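Local coordinates for exopolysaccharide biosynthesis protein (Pantoea stewartii subsp. stewartii DC283, PDB 6TGF) that probably hydrolyses bacterial exopolysaccharide and thereby modifies the glycan matrix of the biofilm, as a trimeric, tailspike-like parallel beta-helix enzyme, at residues 707-718 with 728-736. Sequence-based numbering, arbitrary orientation.
Sequences DNVDTRKPEGFV and ALPYFAIKA
Tyr731 lays its ring across the backbone at Gly716, its antiparallel partner in the hairpin of strands 716-722 and 725-731. From CB, with chi1 at 66°, CG sits between the backbone N and the carbonyl carbon, which folds the ring over the opposing strand instead of out from the sheet. CG and CD2 lie against Gly716 O, CE2 lies over Gly716 C and near Phe717 N, CE1 faces Gly716 N, and CZ and OH reach Gly716 CA, which stands over the face as a CH-pi donor, 3.9 Å from the ring centroid. At the tip, a water 2.7 Å from Tyr731 OH, in the plane of the ring, donates to Phe717 O. Farther along the hairpin, Val718 and Leu729 exchange two backbone hydrogen bonds. Glu715 N and Gly716 N both address Tyr731 O through weak bonds, a classic beta bulge.

Beyond the bulge, 709-714 bows around Phe732. Pro714 CA lies over the centre of its ring, 3.9 Å from the centroid and 12° off the normal, and Asp710 O lies at the ring edge, 3.3 Å from Phe732 CD2. Toward the C-terminus the two backbones meet again in a single bridge between Val709 and Ile734, flanked by hydrogen bonds from Lys735 N to Asn708 O (2.8 Å) and from Asp710 N to Ala733 O. Phe717 of the third subunit meets the Phe732 ring edge-to-face, and the second subunit continues the sheet along Phe717 and Val718. Such a bulged C-terminal hairpin, interlocked with its copies, fits the trimeric architecture of tailspike-like proteins.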
ATOM      1  N   ASP B 707      60.263 -38.453 -43.760  1.00 82.81           N
ATOM      2  CA  ASP B 707      61.312 -37.874 -44.644  1.00 84.62           C
ATOM      3  C   ASP B 707      61.808 -36.533 -44.088  1.00 85.55           C
ATOM      4  O   ASP B 707      62.982 -36.200 -44.346  1.00 86.38           O
ATOM      5  CB  ASP B 707      60.794 -37.700 -46.076  1.00 85.49           C
ATOM      6  CG  ASP B 707      60.336 -38.989 -46.739  1.00 85.85           C
ATOM      7  OD1 ASP B 707      60.594 -40.070 -46.170  1.00 85.67           O
ATOM      8  OD2 ASP B 707      59.721 -38.902 -47.822  1.00 86.57           O
ATOM      9  N   ASN B 708      60.955 -35.794 -43.368  1.00 86.01           N
ATOM     10  CA  ASN B 708      61.268 -34.452 -42.800  1.00 86.84           C
ATOM     11  C   ASN B 708      61.683 -34.581 -41.326  1.00 86.65           C
ATOM     12  O   ASN B 708      61.855 -33.531 -40.679  1.00 86.51           O
ATOM     13  CB  ASN B 708      60.087 -33.492 -42.966  1.00 86.88           C
ATOM     14  CG  ASN B 708      59.835 -33.122 -44.413  1.00 87.39           C
ATOM     15  OD1 ASN B 708      60.733 -32.645 -45.102  1.00 87.82           O
ATOM     16  ND2 ASN B 708      58.616 -33.336 -44.881  1.00 87.29           N
ATOM     17  N   VAL B 709      61.856 -35.811 -40.827  1.00 86.82           N
ATOM     18  CA  VAL B 709      62.259 -36.115 -39.420  1.00 87.06           C
ATOM     19  C   VAL B 709      63.617 -36.826 -39.439  1.00 87.38           C
ATOM     20  O   VAL B 709      63.768 -37.791 -40.214  1.00 87.49           O
ATOM     21  CB  VAL B 709      61.191 -36.967 -38.705  1.00 86.97           C
ATOM     22  CG1 VAL B 709      61.616 -37.358 -37.296  1.00 86.65           C
ATOM     23  CG2 VAL B 709      59.839 -36.270 -38.675  1.00 87.05           C
ATOM     24  N   ASP B 710      64.559 -36.365 -38.610  1.00 87.46           N
ATOM     25  CA  ASP B 710      65.866 -37.031 -38.365  1.00 87.62           C
ATOM     26  C   ASP B 710      65.624 -38.231 -37.440  1.00 86.86           C
ATOM     27  O   ASP B 710      65.644 -38.041 -36.211  1.00 86.81           O
ATOM     28  CB  ASP B 710      66.886 -36.043 -37.789  1.00 88.30           C
ATOM     29  CG  ASP B 710      68.259 -36.638 -37.518  1.00 88.52           C
ATOM     30  OD1 ASP B 710      68.567 -37.697 -38.100  1.00 88.78           O
ATOM     31  OD2 ASP B 710      69.012 -36.035 -36.728  1.00 88.43           O
ATOM     32  N   THR B 711      65.413 -39.417 -38.021  1.00 86.60           N
ATOM     33  CA  THR B 711      65.030 -40.672 -37.315  1.00 86.26           C
ATOM     34  C   THR B 711      66.230 -41.249 -36.548  1.00 86.82           C
ATOM     35  O   THR B 711      66.004 -42.135 -35.701  1.00 86.16           O
ATOM     36  CB  THR B 711      64.469 -41.708 -38.301  1.00 85.69           C
ATOM     37  OG1 THR B 711      63.689 -41.019 -39.278  1.00 85.61           O
ATOM     38  CG2 THR B 711      63.620 -42.768 -37.635  1.00 85.16           C
ATOM     39  N   ARG B 712      67.448 -40.770 -36.834  1.00 88.20           N
ATOM     40  CA  ARG B 712      68.723 -41.282 -36.261  1.00 89.12           C
ATOM     41  C   ARG B 712      68.614 -41.363 -34.732  1.00 89.13           C
ATOM     42  O   ARG B 712      68.632 -42.493 -34.207  1.00 88.33           O
ATOM     43  CB  ARG B 712      69.901 -40.399 -36.693  1.00 90.24           C
ATOM     44  CG  ARG B 712      70.257 -40.523 -38.168  1.00 90.95           C
ATOM     45  CD  ARG B 712      71.535 -39.798 -38.553  1.00 91.92           C
ATOM     46  NE  ARG B 712      71.295 -38.426 -38.992  1.00 92.59           N
ATOM     47  CZ  ARG B 712      71.667 -37.320 -38.346  1.00 93.08           C
ATOM     48  NH1 ARG B 712      72.320 -37.386 -37.195  1.00 93.25           N
ATOM     49  NH2 ARG B 712      71.383 -36.136 -38.862  1.00 93.34           N
ATOM     50  N   LYS B 713      68.499 -40.214 -34.054  1.00 90.00           N
ATOM     51  CA  LYS B 713      68.429 -40.115 -32.569  1.00 89.94           C
ATOM     52  C   LYS B 713      67.280 -39.202 -32.149  1.00 88.65           C
ATOM     53  O   LYS B 713      66.938 -38.260 -32.860  1.00 88.30           O
ATOM     54  CB  LYS B 713      69.723 -39.540 -31.984  1.00 91.13           C
ATOM     55  CG  LYS B 713      70.923 -40.475 -31.991  1.00 91.88           C
ATOM     56  CD  LYS B 713      71.890 -40.209 -33.124  1.00 92.98           C
ATOM     57  CE  LYS B 713      72.870 -41.340 -33.348  1.00 93.43           C
ATOM     58  NZ  LYS B 713      72.217 -42.520 -33.965  1.00 93.33           N
ATOM     59  N   PRO B 714      66.652 -39.462 -30.979  1.00 87.32           N
ATOM     60  CA  PRO B 714      65.896 -38.431 -30.269  1.00 86.73           C
ATOM     61  C   PRO B 714      66.781 -37.203 -30.005  1.00 85.98           C
ATOM     62  O   PRO B 714      67.867 -37.379 -29.481  1.00 86.28           O
ATOM     63  CB  PRO B 714      65.486 -39.112 -28.952  1.00 86.72           C
ATOM     64  CG  PRO B 714      65.504 -40.595 -29.269  1.00 86.62           C
ATOM     65  CD  PRO B 714      66.594 -40.769 -30.307  1.00 86.96           C
ATOM     66  N   GLU B 715      66.312 -36.010 -30.388  1.00 84.84           N
ATOM     67  CA  GLU B 715      67.033 -34.720 -30.201  1.00 84.34           C
ATOM     68  C   GLU B 715      67.238 -34.472 -28.702  1.00 83.20           C
ATOM     69  O   GLU B 715      68.363 -34.103 -28.312  1.00 83.26           O
ATOM     70  CB  GLU B 715      66.262 -33.564 -30.842  1.00 84.45           C
ATOM     71  CG  GLU B 715      66.853 -32.197 -30.534  1.00 84.95           C
ATOM     72  CD  GLU B 715      66.329 -31.057 -31.387  1.00 85.16           C
ATOM     73  OE1 GLU B 715      65.150 -31.111 -31.787  1.00 84.98           O
ATOM     74  OE2 GLU B 715      67.102 -30.116 -31.650  1.00 85.69           O
ATOM     75  N   GLY B 716      66.181 -34.661 -27.906  1.00 81.61           N
ATOM     76  CA  GLY B 716      66.204 -34.488 -26.440  1.00 80.73           C
ATOM     77  C   GLY B 716      65.054 -35.213 -25.763  1.00 79.26           C
ATOM     78  O   GLY B 716      64.396 -36.036 -26.428  1.00 78.51           O
ATOM     79  N   PHE B 717      64.827 -34.913 -24.480  1.00 78.63           N
ATOM     80  CA  PHE B 717      63.772 -35.518 -23.625  1.00 77.85           C
ATOM     81  C   PHE B 717      63.132 -34.439 -22.745  1.00 76.92           C
ATOM     82  O   PHE B 717      63.727 -33.351 -22.590  1.00 76.84           O
ATOM     83  CB  PHE B 717      64.358 -36.622 -22.742  1.00 78.21           C
ATOM     84  CG  PHE B 717      65.056 -37.726 -23.493  1.00 78.60           C
ATOM     85  CD1 PHE B 717      66.375 -37.584 -23.901  1.00 79.19           C
ATOM     86  CD2 PHE B 717      64.397 -38.907 -23.791  1.00 78.35           C
ATOM     87  CE1 PHE B 717      67.016 -38.598 -24.595  1.00 79.26           C
ATOM     88  CE2 PHE B 717      65.042 -39.918 -24.482  1.00 78.43           C
ATOM     89  CZ  PHE B 717      66.347 -39.765 -24.883  1.00 78.81           C
ATOM     90  N   VAL B 718      61.955 -34.744 -22.191  1.00 75.32           N
ATOM     91  CA  VAL B 718      61.272 -33.938 -21.135  1.00 74.46           C
ATOM     92  C   VAL B 718      60.755 -34.897 -20.057  1.00 73.13           C
ATOM     93  O   VAL B 718      60.272 -35.988 -20.419  1.00 72.00           O
ATOM     94  CB  VAL B 718      60.143 -33.061 -21.714  1.00 74.62           C
ATOM     95  CG1 VAL B 718      60.696 -31.912 -22.542  1.00 74.90           C
ATOM     96  CG2 VAL B 718      59.135 -33.866 -22.522  1.00 74.53           C
ATOM     97  N   ALA B 728      61.261 -40.281 -19.041  1.00 76.73           N
ATOM     98  CA  ALA B 728      61.732 -39.329 -20.076  1.00 76.98           C
ATOM     99  C   ALA B 728      60.929 -39.537 -21.366  1.00 76.74           C
ATOM    100  O   ALA B 728      61.085 -40.606 -21.990  1.00 76.51           O
ATOM    101  CB  ALA B 728      63.209 -39.524 -20.314  1.00 77.15           C
ATOM    102  N   LEU B 729      60.099 -38.557 -21.743  1.00 76.67           N
ATOM    103  CA  LEU B 729      59.349 -38.556 -23.027  1.00 76.51           C
ATOM    104  C   LEU B 729      60.286 -38.080 -24.134  1.00 76.48           C
ATOM    105  O   LEU B 729      60.718 -36.929 -24.127  1.00 76.12           O
ATOM    106  CB  LEU B 729      58.117 -37.651 -22.918  1.00 76.74           C
ATOM    107  CG  LEU B 729      57.048 -37.883 -23.986  1.00 76.53           C
ATOM    108  CD1 LEU B 729      56.226 -39.123 -23.669  1.00 76.36           C
ATOM    109  CD2 LEU B 729      56.142 -36.669 -24.129  1.00 76.63           C
ATOM    110  N   PRO B 730      60.629 -38.944 -25.117  1.00 76.57           N
ATOM    111  CA  PRO B 730      61.582 -38.578 -26.163  1.00 76.96           C
ATOM    112  C   PRO B 730      60.936 -37.705 -27.246  1.00 77.19           C
ATOM    113  O   PRO B 730      59.721 -37.668 -27.321  1.00 76.71           O
ATOM    114  CB  PRO B 730      61.986 -39.942 -26.734  1.00 76.90           C
ATOM    115  CG  PRO B 730      60.725 -40.768 -26.601  1.00 76.45           C
ATOM    116  CD  PRO B 730      60.097 -40.304 -25.301  1.00 76.45           C
ATOM    117  N   TYR B 731      61.761 -37.037 -28.054  1.00 77.84           N
ATOM    118  CA  TYR B 731      61.318 -36.219 -29.211  1.00 78.47           C
ATOM    119  C   TYR B 731      62.466 -36.082 -30.218  1.00 79.46           C
ATOM    120  O   TYR B 731      63.633 -35.967 -29.798  1.00 80.17           O
ATOM    121  CB  TYR B 731      60.776 -34.873 -28.725  1.00 78.45           C
ATOM    122  CG  TYR B 731      61.777 -33.949 -28.076  1.00 78.73           C
ATOM    123  CD1 TYR B 731      62.622 -33.153 -28.836  1.00 79.02           C
ATOM    124  CD2 TYR B 731      61.855 -33.837 -26.697  1.00 78.70           C
ATOM    125  CE1 TYR B 731      63.533 -32.292 -28.245  1.00 79.16           C
ATOM    126  CE2 TYR B 731      62.758 -32.977 -26.090  1.00 78.87           C
ATOM    127  CZ  TYR B 731      63.602 -32.204 -26.866  1.00 79.03           C
ATOM    128  OH  TYR B 731      64.496 -31.358 -26.277  1.00 79.28           O
ATOM    129  N   PHE B 732      62.127 -36.106 -31.510  1.00 80.55           N
ATOM    130  CA  PHE B 732      63.073 -36.060 -32.656  1.00 81.59           C
ATOM    131  C   PHE B 732      63.040 -34.661 -33.284  1.00 82.42           C
ATOM    132  O   PHE B 732      62.013 -33.967 -33.161  1.00 82.24           O
ATOM    133  CB  PHE B 732      62.726 -37.157 -33.667  1.00 81.67           C
ATOM    134  CG  PHE B 732      62.975 -38.562 -33.174  1.00 81.60           C
ATOM    135  CD1 PHE B 732      62.106 -39.170 -32.281  1.00 81.16           C
ATOM    136  CD2 PHE B 732      64.083 -39.279 -33.603  1.00 81.98           C
ATOM    137  CE1 PHE B 732      62.340 -40.461 -31.829  1.00 81.08           C
ATOM    138  CE2 PHE B 732      64.315 -40.569 -33.151  1.00 81.52           C
ATOM    139  CZ  PHE B 732      63.443 -41.158 -32.265  1.00 81.07           C
ATOM    140  N   ALA B 733      64.143 -34.263 -33.925  1.00 83.77           N
ATOM    141  CA  ALA B 733      64.309 -32.963 -34.618  1.00 84.93           C
ATOM    142  C   ALA B 733      63.661 -33.032 -36.006  1.00 85.38           C
ATOM    143  O   ALA B 733      63.504 -34.154 -36.532  1.00 84.33           O
ATOM    144  CB  ALA B 733      65.772 -32.607 -34.715  1.00 85.52           C
ATOM    145  N   ILE B 734      63.311 -31.871 -36.569  1.00 86.68           N
ATOM    146  CA  ILE B 734      62.678 -31.726 -37.915  1.00 88.03           C
ATOM    147  C   ILE B 734      63.708 -31.109 -38.870  1.00 89.10           C
ATOM    148  O   ILE B 734      64.260 -30.044 -38.529  1.00 88.71           O
ATOM    149  CB  ILE B 734      61.386 -30.886 -37.831  1.00 88.47           C
ATOM    150  CG1 ILE B 734      60.435 -31.424 -36.756  1.00 88.27           C
ATOM    151  CG2 ILE B 734      60.708 -30.796 -39.193  1.00 88.58           C
ATOM    152  CD1 ILE B 734      59.210 -30.569 -36.517  1.00 88.23           C
ATOM    153  N   LYS B 735      63.947 -31.759 -40.016  1.00 90.33           N
ATOM    154  CA  LYS B 735      64.898 -31.305 -41.068  1.00 91.77           C
ATOM    155  C   LYS B 735      64.441 -29.941 -41.599  1.00 92.11           C
ATOM    156  O   LYS B 735      63.221 -29.767 -41.796  1.00 92.20           O
ATOM    157  CB  LYS B 735      64.977 -32.316 -42.218  1.00 92.61           C
ATOM    158  CG  LYS B 735      65.468 -33.711 -41.849  1.00 92.65           C
ATOM    159  CD  LYS B 735      65.604 -34.628 -43.048  1.00 93.08           C
ATOM    160  CE  LYS B 735      65.684 -36.095 -42.684  1.00 93.12           C
ATOM    161  NZ  LYS B 735      67.016 -36.458 -42.145  1.00 93.65           N
ATOM    162  N   ALA B 736      65.384 -29.020 -41.820  1.00 92.17           N
ATOM    163  CA  ALA B 736      65.134 -27.653 -42.337  1.00 92.18           C
ATOM    164  C   ALA B 736      64.686 -27.734 -43.800  1.00 92.08           C
ATOM    165  O   ALA B 736      63.542 -27.426 -44.132  1.00 91.54           O
ATOM    166  CB  ALA B 736      66.373 -26.804 -42.185  1.00 92.61           C
ATOM    167  OXT ALA B 736      65.456 -28.111 -44.681  1.00 92.16           O
TER
HETATM  168  O   HOH W   1      64.297 -30.941 -23.598  1.00 48.10           O